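5-formaminoimidazole-4-carboxamide-1-(beta)-D-ribofuranosyl 5'-monophosphate synthetase (Methanocaldococcus jannaschii, PDB 2R7L) catalyses the ATP- and formate-dependent formylation of AICAR to FAICAR, a folate-independent step of de novo purine biosynthesis in this archaeon. Local coordinates at residues H210-P215 with Q341-E346. Numbering follows the deposited sequence.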
ATOM      1  N   HIS A 210     -14.639  21.795   1.229  1.00 24.75           N
ATOM      2  CA  HIS A 210     -13.866  21.652   2.456  1.00 30.07           C
ATOM      3  C   HIS A 210     -12.401  22.027   2.230  1.00 23.82           C
ATOM      4  O   HIS A 210     -11.677  21.368   1.473  1.00 29.03           O
ATOM      5  CB  HIS A 210     -14.031  20.244   3.031  1.00 25.50           C
ATOM      6  CG  HIS A 210     -15.461  19.799   3.111  1.00 29.19           C
ATOM      7  ND1 HIS A 210     -16.259  20.047   4.207  1.00 22.08           N
ATOM      8  CD2 HIS A 210     -16.239  19.136   2.223  1.00 22.45           C
ATOM      9  CE1 HIS A 210     -17.465  19.552   3.993  1.00 26.21           C
ATOM     10  NE2 HIS A 210     -17.478  18.990   2.798  1.00 31.06           N
ATOM     11  N   TYR A 211     -11.981  23.114   2.866  1.00 24.92           N
ATOM     12  CA  TYR A 211     -10.610  23.597   2.733  1.00 24.30           C
ATOM     13  C   TYR A 211      -9.812  23.279   3.997  1.00 26.60           C
ATOM     14  O   TYR A 211     -10.377  22.960   5.042  1.00 26.11           O
ATOM     15  CB  TYR A 211     -10.568  25.117   2.529  1.00 28.23           C
ATOM     16  CG  TYR A 211     -11.351  25.692   1.366  1.00 29.32           C
ATOM     17  CD1 TYR A 211     -10.703  26.096   0.209  1.00 28.93           C
ATOM     18  CD2 TYR A 211     -12.732  25.883   1.448  1.00 32.51           C
ATOM     19  CE1 TYR A 211     -11.403  26.651  -0.849  1.00 29.78           C
ATOM     20  CE2 TYR A 211     -13.445  26.430   0.391  1.00 26.57           C
ATOM     21  CZ  TYR A 211     -12.769  26.818  -0.748  1.00 28.21           C
ATOM     22  OH  TYR A 211     -13.452  27.358  -1.800  1.00 31.68           O
ATOM     23  N   PHE A 212      -8.493  23.404   3.897  1.00 27.02           N
ATOM     24  CA  PHE A 212      -7.621  23.343   5.063  1.00 30.76           C
ATOM     25  C   PHE A 212      -6.581  24.442   4.922  1.00 29.81           C
ATOM     26  O   PHE A 212      -5.849  24.475   3.931  1.00 27.71           O
ATOM     27  CB  PHE A 212      -6.922  21.980   5.165  1.00 27.95           C
ATOM     28  CG  PHE A 212      -6.152  21.784   6.450  1.00 24.91           C
ATOM     29  CD1 PHE A 212      -6.762  21.227   7.552  1.00 19.31           C
ATOM     30  CD2 PHE A 212      -4.826  22.183   6.557  1.00 24.12           C
ATOM     31  CE1 PHE A 212      -6.063  21.044   8.741  1.00 22.81           C
ATOM     32  CE2 PHE A 212      -4.127  22.010   7.745  1.00 22.39           C
ATOM     33  CZ  PHE A 212      -4.753  21.443   8.839  1.00 22.36           C
ATOM     34  N   TYR A 213      -6.545  25.364   5.884  1.00 30.56           N
ATOM     35  CA  TYR A 213      -5.456  26.338   5.934  1.00 30.68           C
ATOM     36  C   TYR A 213      -4.356  25.823   6.852  1.00 23.00           C
ATOM     37  O   TYR A 213      -4.577  25.589   8.041  1.00 29.23           O
ATOM     38  CB  TYR A 213      -5.901  27.727   6.417  1.00 32.31           C
ATOM     39  CG  TYR A 213      -4.715  28.674   6.539  1.00 32.33           C
ATOM     40  CD1 TYR A 213      -4.096  29.185   5.410  1.00 27.48           C
ATOM     41  CD2 TYR A 213      -4.188  29.013   7.780  1.00 31.45           C
ATOM     42  CE1 TYR A 213      -2.992  30.035   5.515  1.00 27.15           C
ATOM     43  CE2 TYR A 213      -3.091  29.853   7.889  1.00 21.25           C
ATOM     44  CZ  TYR A 213      -2.502  30.358   6.757  1.00 26.93           C
ATOM     45  OH  TYR A 213      -1.409  31.200   6.874  1.00 32.90           O
ATOM     46  N   SER A 214      -3.175  25.643   6.283  1.00 35.33           N
ATOM     47  CA  SER A 214      -2.026  25.219   7.053  1.00 33.61           C
ATOM     48  C   SER A 214      -1.216  26.440   7.458  1.00 25.51           C
ATOM     49  O   SER A 214      -0.603  27.075   6.605  1.00 24.70           O
ATOM     50  CB  SER A 214      -1.150  24.296   6.212  1.00 31.47           C
ATOM     51  OG  SER A 214       0.089  24.092   6.864  1.00 31.51           O
ATOM     52  N   PRO A 215      -1.206  26.762   8.758  1.00 23.76           N
ATOM     53  CA  PRO A 215      -0.425  27.875   9.294  1.00 33.75           C
ATOM     54  C   PRO A 215       1.071  27.599   9.164  1.00 45.85           C
ATOM     55  O   PRO A 215       1.862  28.534   9.020  1.00 44.45           O
ATOM     56  CB  PRO A 215      -0.820  27.920  10.780  1.00 32.44           C
ATOM     57  CG  PRO A 215      -1.956  26.985  10.944  1.00 31.61           C
ATOM     58  CD  PRO A 215      -1.948  26.037   9.800  1.00 28.20           C
ATOM     59  N   GLN A 341      -7.444  13.084   9.175  1.00 26.85           N
ATOM     60  CA  GLN A 341      -6.022  12.746   9.107  1.00 23.55           C
ATOM     61  C   GLN A 341      -5.155  13.951   8.775  1.00 28.52           C
ATOM     62  O   GLN A 341      -4.011  14.043   9.227  1.00 26.13           O
ATOM     63  CB  GLN A 341      -5.737  11.625   8.094  1.00 26.04           C
ATOM     64  CG  GLN A 341      -4.275  11.167   8.162  1.00 19.91           C
ATOM     65  CD  GLN A 341      -3.942  10.010   7.252  1.00 30.53           C
ATOM     66  OE1 GLN A 341      -4.778   9.543   6.475  1.00 25.88           O
ATOM     67  NE2 GLN A 341      -2.697   9.536   7.341  1.00 24.03           N
ATOM     68  N   ARG A 342      -5.697  14.857   7.964  1.00 25.89           N
ATOM     69  CA  ARG A 342      -5.031  16.118   7.634  1.00 28.45           C
ATOM     70  C   ARG A 342      -4.876  17.021   8.860  1.00 30.58           C
ATOM     71  O   ARG A 342      -3.868  17.711   9.010  1.00 31.17           O
ATOM     72  CB  ARG A 342      -5.796  16.863   6.540  1.00 28.35           C
ATOM     73  CG  ARG A 342      -5.128  18.164   6.102  1.00 27.50           C
ATOM     74  CD  ARG A 342      -3.777  17.894   5.490  1.00 30.17           C
ATOM     75  NE  ARG A 342      -2.970  19.098   5.283  1.00 27.78           N
ATOM     76  CZ  ARG A 342      -2.160  19.623   6.200  1.00 32.49           C
ATOM     77  NH1 ARG A 342      -2.061  19.064   7.407  1.00 24.10           N
ATOM     78  NH2 ARG A 342      -1.457  20.717   5.915  1.00 31.47           N
ATOM     79  N   ILE A 343      -5.877  17.015   9.730  1.00 26.06           N
ATOM     80  CA  ILE A 343      -5.784  17.735  11.001  1.00 32.91           C
ATOM     81  C   ILE A 343      -4.662  17.126  11.860  1.00 37.64           C
ATOM     82  O   ILE A 343      -3.760  17.833  12.307  1.00 32.40           O
ATOM     83  CB  ILE A 343      -7.134  17.704  11.757  1.00 34.32           C
ATOM     84  CG1 ILE A 343      -8.166  18.589  11.043  1.00 34.15           C
ATOM     85  CG2 ILE A 343      -6.965  18.124  13.217  1.00 33.71           C
ATOM     86  CD1 ILE A 343      -9.599  18.294  11.429  1.00 29.46           C
ATOM     87  N   ALA A 344      -4.716  15.808  12.049  1.00 33.41           N
ATOM     88  CA  ALA A 344      -3.735  15.068  12.854  1.00 35.30           C
ATOM     89  C   ALA A 344      -2.303  15.293  12.386  1.00 32.55           C
ATOM     90  O   ALA A 344      -1.392  15.432  13.193  1.00 36.67           O
ATOM     91  CB  ALA A 344      -4.055  13.601  12.844  1.00 25.95           C
ATOM     92  N   ARG A 345      -2.119  15.340  11.076  1.00 31.97           N
ATOM     93  CA  ARG A 345      -0.816  15.552  10.499  1.00 34.62           C
ATOM     94  C   ARG A 345      -0.264  16.931  10.848  1.00 40.98           C
ATOM     95  O   ARG A 345       0.913  17.064  11.177  1.00 40.11           O
ATOM     96  CB  ARG A 345      -0.888  15.376   8.983  1.00 31.71           C
ATOM     97  CG  ARG A 345       0.357  15.822   8.262  1.00 33.54           C
ATOM     98  CD  ARG A 345       0.371  15.237   6.874  1.00 44.31           C
ATOM     99  NE  ARG A 345       0.060  13.813   6.932  1.00 45.16           N
ATOM    100  CZ  ARG A 345      -0.337  13.086   5.893  1.00 46.49           C
ATOM    101  NH1 ARG A 345      -0.486  13.651   4.703  1.00 48.13           N
ATOM    102  NH2 ARG A 345      -0.598  11.796   6.054  1.00 37.82           N
ATOM    103  N   GLU A 346      -1.111  17.954  10.769  1.00 40.69           N
ATOM    104  CA  GLU A 346      -0.696  19.306  11.117  1.00 32.78           C
ATOM    105  C   GLU A 346      -0.278  19.313  12.579  1.00 28.54           C
ATOM    106  O   GLU A 346       0.699  19.949  12.946  1.00 30.53           O
ATOM    107  CB  GLU A 346      -1.813  20.329  10.857  1.00 35.09           C
ATOM    108  CG  GLU A 346      -1.331  21.793  10.691  1.00 24.89           C
ATOM    109  CD  GLU A 346      -0.689  22.058   9.340  1.00 32.62           C
ATOM    110  OE1 GLU A 346      -0.498  21.095   8.559  1.00 36.17           O
ATOM    111  OE2 GLU A 346      -0.371  23.235   9.046  1.00 33.05           O
TER
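Phe-212 meets Arg-342 through one face of its ring: the methylene CG of Arg-342 stands 3.8 Å from the ring centroid, 13° off the normal, a CH-pi contact. Farther along the same side chain the guanidinium presents its face to the CE2 rim of the ring, with Arg-342 CZ 3.5 Å from Phe-212 CE2 and the two planes 33° apart. The bend at chi2 of Arg-342 (63°) carries the rest of the chain from over the ring centre out past its CE2 rim toward Glu-346. At the ring's edge lie Ile-343 CG1 and Glu-346 CB, the latter 3.7 Å from Phe-212 CZ. Here helix 339-353 packs on the antiparallel sheet of the ATP-grasp region; its segment 341-346 runs almost parallel to strand 210-214, with the two axes 10.3 Å apart. Ser-214 OG donates a very short hydrogen bond, 2.4 Å, to Glu-346 OE2, and also bonds with Lys-217 N. The other carboxylate oxygen, Glu-346 OE1, takes both terminal nitrogens of Arg-342, NH1 and NH2, each at 2.8 Å and both from one face of the carboxylate plane. Replacing Arg-342 with a leucine would probably leave the buried Glu-346 carboxylate without its neutralising partner and uncover part of the Phe-212 face. Glu-221 on the adjacent strand 219-230 forms a salt bridge with Arg-342 NE, while Pro-293 on strand 292-300 touches both Phe-212 and Ile-343.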